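Local coordinates for protein 11S globulin beta subunit (Cucurbita maxima, PDB 2EVX) that serves as a seed storage protein, a nutrient reservoir whose subunits each consist of an acidic and a basic chain cut from one precursor, at residues E42-F47 and R241-D246; L420-L425 and E435-K440; I98-C103 and E279-L284. All blocks are in the same frame, centred on the assembly; numbering follows the deposited sequence.

Three contacts sample distant parts of a two-cupin storage-protein subunit within a trimer. Interactions 1 and 3 are interleaved along the chain, in the order 42-47, 98-103, 241-246, 279-284, with centres 29 Å apart; interaction 2, its segments separated by nine residues, comes later. Interaction 1 sets a hairpin of the seven-stranded sheet on strand 242-244 of the neighbouring sheet. Interaction 3 joins the loop after strand 93-98 covalently to the segment ahead of strand 287-289. Interaction 2, centred 60 Å from interaction 1 and 52 Å from interaction 3, folds two helices together. All three lie where subunits meet, interactions 1 and 3 beside the second subunit and interaction 2 beside the third.

Interaction 1 of 3, residues E42-F47 and R241-D246; sequences EAEAGF and RIVQVD. Unlike the reference sequence in segment 42-47: Gly46 (reference Ile).
Ile242 lies under Ala43, Ala45 and Phe47, where the hairpin of strands 39-43 and 46-50 meets strand 242-244, which belongs to the other sheet of the first cupin beta-barrel. The hairpin is closed by Ala43 N to Gly46 O (2.7 Å), with Glu44 and Ala45 at its turn. Three parts of the isoleucine share the work. Ile242 CB stands 3.6 Å from Ala43 CB. Ile242 CG2, which the Ile242 chi1 of -56° places anti to the backbone N, packs 3.7 Å from Ala45 CB. At the far end of the other branch, Ile242 CD1 arrives 3.6 Å from Phe47 O. An alanine here would remove both branches and would probably strip Ala45 and the Phe47 backbone of the apolar contacts made by CG2 and CD1, opening a gap beneath the hairpin. Thr48 and Ile70 touch the same side chain, and Val243 packs against Leu75 and Leu77 of strand 74-81. A backbone bond, Ala45 N to Ile242 O (2.6 Å), fixes the turn over the strand. On the exposed side, Glu44 reaches out in a fully extended chain and crosses the Gln244 side chain at about a right angle, their carboxylate and amide planes 30° apart. Glu44 OE2 accepts Gln244 N at 3.3 Å: the bond is nearly straight at the hydrogen (174°), yet the donor comes from well above the carboxylate plane.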
loop_
_atom_site.group_PDB
_atom_site.type_symbol
_atom_site.label_atom_id
_atom_site.label_comp_id
_atom_site.label_asym_id
_atom_site.label_seq_id
_atom_site.Cartn_x
_atom_site.Cartn_y
_atom_site.Cartn_z
ATOM N N GLU A 42 35.459 7.326 3.629
ATOM C CA GLU A 42 36.535 7.431 2.658
ATOM C C GLU A 42 36.797 6.093 2.010
ATOM O O GLU A 42 36.794 5.056 2.664
ATOM C CB GLU A 42 37.808 7.963 3.332
ATOM C CG GLU A 42 37.820 9.484 3.504
ATOM C CD GLU A 42 38.185 10.213 2.213
ATOM O OE1 GLU A 42 37.844 11.411 2.071
ATOM O OE2 GLU A 42 38.829 9.589 1.335
ATOM N N ALA A 43 36.998 6.127 0.704
ATOM C CA ALA A 43 37.289 4.924 -0.046
ATOM C C ALA A 43 38.607 5.169 -0.756
ATOM O O ALA A 43 39.134 6.277 -0.736
ATOM C CB ALA A 43 36.180 4.656 -1.062
ATOM N N GLU A 44 39.138 4.135 -1.388
ATOM C CA GLU A 44 40.386 4.271 -2.108
ATOM C C GLU A 44 40.253 5.323 -3.205
ATOM O O GLU A 44 41.030 6.279 -3.257
ATOM C CB GLU A 44 40.776 2.928 -2.724
ATOM C CG GLU A 44 42.130 2.929 -3.413
ATOM C CD GLU A 44 42.517 1.555 -3.953
ATOM O OE1 GLU A 44 43.733 1.270 -4.052
ATOM O OE2 GLU A 44 41.607 0.763 -4.286
ATOM N N ALA A 45 39.240 5.165 -4.058
ATOM C CA ALA A 45 39.038 6.064 -5.192
ATOM C C ALA A 45 38.018 7.194 -5.053
ATOM O O ALA A 45 37.588 7.769 -6.059
ATOM C CB ALA A 45 38.720 5.238 -6.427
ATOM N N GLY A 46 37.644 7.527 -3.822
ATOM C CA GLY A 46 36.680 8.598 -3.607
ATOM C C GLY A 46 36.015 8.456 -2.255
ATOM O O GLY A 46 36.507 7.724 -1.398
ATOM N N PHE A 47 34.898 9.140 -2.045
ATOM C CA PHE A 47 34.216 9.031 -0.767
ATOM C C PHE A 47 32.705 9.012 -0.886
ATOM O O PHE A 47 32.154 9.229 -1.964
ATOM C CB PHE A 47 34.659 10.159 0.163
ATOM C CG PHE A 47 34.599 11.516 -0.458
ATOM C CD1 PHE A 47 33.521 12.351 -0.226
ATOM C CD2 PHE A 47 35.627 11.954 -1.285
ATOM C CE1 PHE A 47 33.465 13.612 -0.812
ATOM C CE2 PHE A 47 35.586 13.203 -1.874
ATOM C CZ PHE A 47 34.501 14.040 -1.641
ATOM N N ARG A 241 34.021 1.026 -0.607
ATOM C CA ARG A 241 33.167 0.862 -1.785
ATOM C C ARG A 241 33.574 1.473 -3.133
ATOM O O ARG A 241 32.987 1.129 -4.163
ATOM C CB ARG A 241 31.724 1.295 -1.454
ATOM C CG ARG A 241 31.466 2.793 -1.383
ATOM C CD ARG A 241 31.270 3.242 0.048
ATOM N NE ARG A 241 30.092 2.640 0.665
ATOM C CZ ARG A 241 30.000 2.332 1.957
ATOM N NH1 ARG A 241 31.019 2.556 2.776
ATOM N NH2 ARG A 241 28.881 1.813 2.438
ATOM N N ILE A 242 34.559 2.365 -3.145
ATOM C CA ILE A 242 34.990 2.980 -4.400
ATOM C C ILE A 242 36.479 2.721 -4.604
ATOM O O ILE A 242 37.321 3.429 -4.055
ATOM C CB ILE A 242 34.725 4.503 -4.389
ATOM C CG1 ILE A 242 33.245 4.771 -4.096
ATOM C CG2 ILE A 242 35.103 5.116 -5.738
ATOM C CD1 ILE A 242 32.942 6.216 -3.823
ATOM N N VAL A 243 36.788 1.700 -5.403
ATOM C CA VAL A 243 38.167 1.291 -5.672
ATOM C C VAL A 243 38.803 1.872 -6.939
ATOM O O VAL A 243 38.109 2.331 -7.849
ATOM C CB VAL A 243 38.268 -0.252 -5.756
ATOM C CG1 VAL A 243 37.740 -0.880 -4.477
ATOM C CG2 VAL A 243 37.486 -0.764 -6.957
ATOM N N GLN A 244 40.135 1.840 -6.979
ATOM C CA GLN A 244 40.915 2.336 -8.114
ATOM C C GLN A 244 41.038 1.239 -9.178
ATOM O O GLN A 244 41.561 0.159 -8.910
ATOM C CB GLN A 244 42.312 2.760 -7.638
ATOM C CG GLN A 244 43.282 3.188 -8.747
ATOM C CD GLN A 244 43.440 4.702 -8.859
ATOM O OE1 GLN A 244 42.481 5.427 -9.153
ATOM N NE2 GLN A 244 44.659 5.185 -8.623
ATOM N N VAL A 245 40.536 1.527 -10.376
ATOM C CA VAL A 245 40.574 0.595 -11.504
ATOM C C VAL A 245 42.012 0.375 -11.973
ATOM O O VAL A 245 42.651 1.283 -12.518
ATOM C CB VAL A 245 39.750 1.135 -12.694
ATOM C CG1 VAL A 245 40.057 0.334 -13.937
ATOM C CG2 VAL A 245 38.264 1.067 -12.375
ATOM N N ASP A 246 42.509 -0.842 -11.794
ATOM C CA ASP A 246 43.882 -1.141 -12.164
ATOM C C ASP A 246 44.210 -1.304 -13.650
ATOM O O ASP A 246 43.365 -1.683 -14.463
ATOM C CB ASP A 246 44.356 -2.373 -11.384
ATOM C CG ASP A 246 44.359 -2.144 -9.869
ATOM O OD1 ASP A 246 45.023 -1.190 -9.408
ATOM O OD2 ASP A 246 43.699 -2.915 -9.135
#

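Interaction 2 of 3, residues L420-L425 and E435-K440; sequences LPLGVL and EAQRLK
A helical hairpin, helix 422-429 folded back on helix 433-440, brings Leu422 and Leu425 against Ala436 and Lys440. Leu422 CD2 sits 3.7 Å from Ala436 CB and also meets the aliphatic stem of Lys440 at CD (3.4 Å). Leu425 CD1 touches Lys440 CD at 3.6 Å, its side chain crossing the lysine at about a right angle; both leucines thus bear on the same methylene, from neighbouring directions. Lys440 starts with CG between the backbone N and the carbonyl carbon (chi1 53°) and bends again at chi3 (-57°); this path carries Lys440 NZ beyond the leucines to Leu420 O, a hydrogen bond of 2.5 Å with the donor tilted 21° from the carbonyl plane. Arg418 O accepts from the same ammonium. Asp123 of the third subunit forms a salt bridge to it through OD2, while its OD1 takes Leu422 N, at the first turn of the helix that Pro421 N-caps; that helix end would probably help stabilise the carboxylate's negative charge. With Leu439 packed on Phe222 and Arg438 bridged to Asp225, both of the third subunit, the arrangement is typical of the helical arms through which cupin storage proteins join in trimers.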
loop_
_atom_site.group_PDB
_atom_site.type_symbol
_atom_site.label_atom_id
_atom_site.label_comp_id
_atom_site.label_asym_id
_atom_site.label_seq_id
_atom_site.Cartn_x
_atom_site.Cartn_y
_atom_site.Cartn_z
ATOM N N LEU A 420 -10.985 30.610 -9.148
ATOM C CA LEU A 420 -12.017 31.153 -8.278
ATOM C C LEU A 420 -12.837 32.316 -8.818
ATOM O O LEU A 420 -12.297 33.236 -9.427
ATOM C CB LEU A 420 -11.388 31.539 -6.934
ATOM C CG LEU A 420 -10.833 30.363 -6.105
ATOM C CD1 LEU A 420 -9.963 30.885 -4.971
ATOM C CD2 LEU A 420 -11.989 29.508 -5.580
ATOM N N PRO A 421 -14.166 32.271 -8.612
ATOM C CA PRO A 421 -15.090 33.319 -9.059
ATOM C C PRO A 421 -14.806 34.585 -8.255
ATOM O O PRO A 421 -14.530 34.503 -7.058
ATOM C CB PRO A 421 -16.460 32.743 -8.718
ATOM C CG PRO A 421 -16.237 31.263 -8.802
ATOM C CD PRO A 421 -14.914 31.103 -8.116
ATOM N N LEU A 422 -14.866 35.748 -8.899
ATOM C CA LEU A 422 -14.608 37.007 -8.207
ATOM C C LEU A 422 -15.520 37.177 -6.996
ATOM O O LEU A 422 -15.105 37.712 -5.971
ATOM C CB LEU A 422 -14.789 38.191 -9.160
ATOM C CG LEU A 422 -13.604 38.552 -10.057
ATOM C CD1 LEU A 422 -13.881 39.893 -10.708
ATOM C CD2 LEU A 422 -12.319 38.639 -9.242
ATOM N N GLY A 423 -16.760 36.718 -7.121
ATOM C CA GLY A 423 -17.701 36.822 -6.017
ATOM C C GLY A 423 -17.198 36.106 -4.773
ATOM O O GLY A 423 -17.331 36.617 -3.657
ATOM N N VAL A 424 -16.616 34.924 -4.971
ATOM C CA VAL A 424 -16.075 34.126 -3.878
ATOM C C VAL A 424 -14.799 34.755 -3.308
ATOM O O VAL A 424 -14.653 34.882 -2.096
ATOM C CB VAL A 424 -15.794 32.675 -4.353
ATOM C CG1 VAL A 424 -15.120 31.873 -3.254
ATOM C CG2 VAL A 424 -17.102 32.005 -4.745
ATOM N N LEU A 425 -13.877 35.155 -4.174
ATOM C CA LEU A 425 -12.644 35.776 -3.700
ATOM C C LEU A 425 -12.964 36.981 -2.820
ATOM O O LEU A 425 -12.270 37.241 -1.832
ATOM C CB LEU A 425 -11.782 36.242 -4.870
ATOM C CG LEU A 425 -11.190 35.213 -5.831
ATOM C CD1 LEU A 425 -10.316 35.942 -6.834
ATOM C CD2 LEU A 425 -10.362 34.199 -5.077
ATOM N N GLU A 435 -10.524 44.759 -6.223
ATOM C CA GLU A 435 -9.287 44.319 -5.586
ATOM C C GLU A 435 -9.140 42.827 -5.874
ATOM O O GLU A 435 -8.043 42.327 -6.113
ATOM C CB GLU A 435 -9.346 44.541 -4.065
ATOM C CG GLU A 435 -9.798 45.932 -3.617
ATOM C CD GLU A 435 -9.751 46.109 -2.097
ATOM O OE1 GLU A 435 -8.633 46.226 -1.540
ATOM O OE2 GLU A 435 -10.832 46.120 -1.462
ATOM N N ALA A 436 -10.263 42.120 -5.838
ATOM C CA ALA A 436 -10.269 40.695 -6.105
ATOM C C ALA A 436 -9.762 40.496 -7.528
ATOM O O ALA A 436 -9.136 39.483 -7.848
ATOM C CB ALA A 436 -11.686 40.141 -5.963
ATOM N N GLN A 437 -10.031 41.480 -8.380
ATOM C CA GLN A 437 -9.601 41.406 -9.761
ATOM C C GLN A 437 -8.088 41.523 -9.848
ATOM O O GLN A 437 -7.446 40.733 -10.538
ATOM C CB GLN A 437 -10.281 42.502 -10.584
ATOM C CG GLN A 437 -9.933 42.484 -12.066
ATOM C CD GLN A 437 -11.080 42.964 -12.947
ATOM O OE1 GLN A 437 -10.883 43.291 -14.122
ATOM N NE2 GLN A 437 -12.291 42.990 -12.386
ATOM N N ARG A 438 -7.513 42.493 -9.140
ATOM C CA ARG A 438 -6.063 42.674 -9.159
ATOM C C ARG A 438 -5.373 41.486 -8.505
ATOM O O ARG A 438 -4.182 41.253 -8.710
ATOM C CB ARG A 438 -5.663 43.967 -8.436
ATOM C CG ARG A 438 -4.145 44.225 -8.421
ATOM C CD ARG A 438 -3.823 45.708 -8.243
ATOM N NE ARG A 438 -4.175 46.191 -6.914
ATOM C CZ ARG A 438 -3.322 46.268 -5.897
ATOM N NH1 ARG A 438 -2.055 45.900 -6.061
ATOM N NH2 ARG A 438 -3.735 46.701 -4.710
ATOM N N LEU A 439 -6.132 40.726 -7.723
ATOM C CA LEU A 439 -5.587 39.565 -7.031
ATOM C C LEU A 439 -5.359 38.381 -7.962
ATOM O O LEU A 439 -4.286 37.776 -7.947
ATOM C CB LEU A 439 -6.520 39.129 -5.899
ATOM C CG LEU A 439 -5.860 38.807 -4.554
ATOM C CD1 LEU A 439 -6.801 37.922 -3.750
ATOM C CD2 LEU A 439 -4.521 38.118 -4.765
ATOM N N LYS A 440 -6.359 38.048 -8.778
ATOM C CA LYS A 440 -6.208 36.909 -9.678
ATOM C C LYS A 440 -5.508 37.187 -10.992
ATOM O O LYS A 440 -4.704 36.381 -11.458
ATOM C CB LYS A 440 -7.558 36.245 -9.944
ATOM C CG LYS A 440 -8.651 37.150 -10.414
ATOM C CD LYS A 440 -9.988 36.407 -10.420
ATOM C CE LYS A 440 -9.938 35.150 -11.272
ATOM N NZ LYS A 440 -11.271 34.496 -11.365
#

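Interaction 3 of 3, residues I98-C103 and E279-L284; sequences IAIPGC and ETICTL
Peptide units are the flat groups beside the Cys103–Cys282 bridge, since the side chains that meet carry no ring, amide or carboxylate. Both sulfurs lie to one side of the Gly102–Cys103 peptide plane, and Gly102 O is 4.3 Å from Cys282 SG, a distance of loose packing. The disulfide itself measures 2.0 Å between Cys103 SG and Cys282 SG. Its chi3 of -87° gives it left-handed sense and turns the two CB–SG arms roughly perpendicular about the S–S bond. In each cysteine SG is anti to the carbonyl carbon (chi1 -77° at Cys103, -54° at Cys282), and the CA atoms of Cys103 and Cys282 end 5.3 Å apart. Around the bridge the apolar cover is light: Ile281 CG2 lies 4.4 Å from Cys103 SG, and Ile281 CG1 lies 4.5 Å from Ile100 CG2. Both cysteines are held by short local turns. Cys103 closes a type II beta turn, its N bonded to Ile100 O (3.2 Å), and Cys282 sits in a 3-10 segment, its N bonded to Glu279 O (2.9 Å). This is the interchain disulfide of the 11S globulins: being covalent, it keeps the acidic and basic chains joined after the precursor is cleaved, and opening it would take reduction or thiol exchange.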
loop_
_atom_site.group_PDB
_atom_site.type_symbol
_atom_site.label_atom_id
_atom_site.label_comp_id
_atom_site.label_asym_id
_atom_site.label_seq_id
_atom_site.Cartn_x
_atom_site.Cartn_y
_atom_site.Cartn_z
ATOM N N ILE A 98 23.790 -2.174 -15.076
ATOM C CA ILE A 98 22.599 -2.449 -14.291
ATOM C C ILE A 98 21.808 -3.613 -14.868
ATOM O O ILE A 98 21.026 -3.454 -15.806
ATOM C CB ILE A 98 21.713 -1.192 -14.197
ATOM C CG1 ILE A 98 20.390 -1.539 -13.517
ATOM C CG2 ILE A 98 21.508 -0.591 -15.562
ATOM C CD1 ILE A 98 20.518 -1.766 -12.040
ATOM N N ALA A 99 22.025 -4.782 -14.268
ATOM C CA ALA A 99 21.410 -6.052 -14.661
ATOM C C ALA A 99 19.911 -6.105 -14.985
ATOM O O ALA A 99 19.524 -6.095 -16.156
ATOM C CB ALA A 99 21.735 -7.110 -13.605
ATOM N N ILE A 100 19.090 -6.192 -13.939
ATOM C CA ILE A 100 17.628 -6.304 -14.037
ATOM C C ILE A 100 17.234 -7.761 -14.295
ATOM O O ILE A 100 17.499 -8.313 -15.363
ATOM C CB ILE A 100 17.010 -5.419 -15.148
ATOM C CG1 ILE A 100 17.231 -3.942 -14.819
ATOM C CG2 ILE A 100 15.513 -5.705 -15.260
ATOM C CD1 ILE A 100 16.440 -2.980 -15.699
ATOM N N PRO A 101 16.588 -8.394 -13.303
ATOM C CA PRO A 101 16.098 -9.774 -13.255
ATOM C C PRO A 101 15.405 -10.355 -14.486
ATOM O O PRO A 101 14.469 -9.762 -15.035
ATOM C CB PRO A 101 15.176 -9.759 -12.043
ATOM C CG PRO A 101 15.876 -8.808 -11.127
ATOM C CD PRO A 101 16.207 -7.678 -12.070
ATOM N N GLY A 102 15.874 -11.535 -14.891
ATOM C CA GLY A 102 15.309 -12.238 -16.031
ATOM C C GLY A 102 15.518 -11.561 -17.364
ATOM O O GLY A 102 15.093 -12.066 -18.408
ATOM N N CYS A 103 16.177 -10.414 -17.343
ATOM C CA CYS A 103 16.414 -9.692 -18.570
ATOM C C CYS A 103 17.662 -10.137 -19.283
ATOM O O CYS A 103 18.777 -9.793 -18.884
ATOM C CB CYS A 103 16.477 -8.199 -18.299
ATOM S SG CYS A 103 14.818 -7.505 -18.058
ATOM N N GLU A 279 8.564 -8.938 -19.453
ATOM C CA GLU A 279 9.862 -8.979 -20.117
ATOM C C GLU A 279 10.073 -7.807 -21.085
ATOM O O GLU A 279 11.199 -7.557 -21.525
ATOM C CB GLU A 279 10.038 -10.323 -20.830
ATOM C CG GLU A 279 10.280 -11.487 -19.864
ATOM C CD GLU A 279 9.891 -12.839 -20.449
ATOM O OE1 GLU A 279 10.198 -13.873 -19.815
ATOM O OE2 GLU A 279 9.272 -12.869 -21.537
ATOM N N THR A 280 8.996 -7.092 -21.420
ATOM C CA THR A 280 9.113 -5.921 -22.295
ATOM C C THR A 280 9.867 -4.927 -21.411
ATOM O O THR A 280 10.474 -3.962 -21.884
ATOM C CB THR A 280 7.732 -5.315 -22.666
ATOM O OG1 THR A 280 7.152 -4.693 -21.513
ATOM C CG2 THR A 280 6.788 -6.398 -23.174
ATOM N N ILE A 281 9.794 -5.194 -20.109
ATOM C CA ILE A 281 10.466 -4.407 -19.090
ATOM C C ILE A 281 11.940 -4.287 -19.482
ATOM O O ILE A 281 12.569 -3.249 -19.279
ATOM C CB ILE A 281 10.359 -5.116 -17.707
ATOM C CG1 ILE A 281 11.419 -4.580 -16.735
ATOM C CG2 ILE A 281 10.543 -6.626 -17.876
ATOM C CD1 ILE A 281 11.263 -3.114 -16.385
ATOM N N CYS A 282 12.473 -5.361 -20.056
ATOM C CA CYS A 282 13.870 -5.419 -20.465
ATOM C C CYS A 282 14.233 -4.448 -21.570
ATOM O O CYS A 282 15.396 -4.351 -21.952
ATOM C CB CYS A 282 14.215 -6.828 -20.930
ATOM S SG CYS A 282 13.834 -8.123 -19.720
ATOM N N THR A 283 13.243 -3.728 -22.081
ATOM C CA THR A 283 13.489 -2.789 -23.161
ATOM C C THR A 283 13.306 -1.314 -22.788
ATOM O O THR A 283 13.684 -0.433 -23.552
ATOM C CB THR A 283 12.581 -3.118 -24.382
ATOM O OG1 THR A 283 13.121 -2.502 -25.559
ATOM C CG2 THR A 283 11.152 -2.605 -24.159
ATOM N N LEU A 284 12.733 -1.025 -21.624
ATOM C CA LEU A 284 12.541 0.374 -21.259
ATOM C C LEU A 284 13.832 1.070 -20.847
ATOM O O LEU A 284 14.734 0.461 -20.274
ATOM C CB LEU A 284 11.508 0.536 -20.136
ATOM C CG LEU A 284 10.780 -0.636 -19.481
ATOM C CD1 LEU A 284 9.875 -0.096 -18.377
ATOM C CD2 LEU A 284 9.955 -1.393 -20.511
#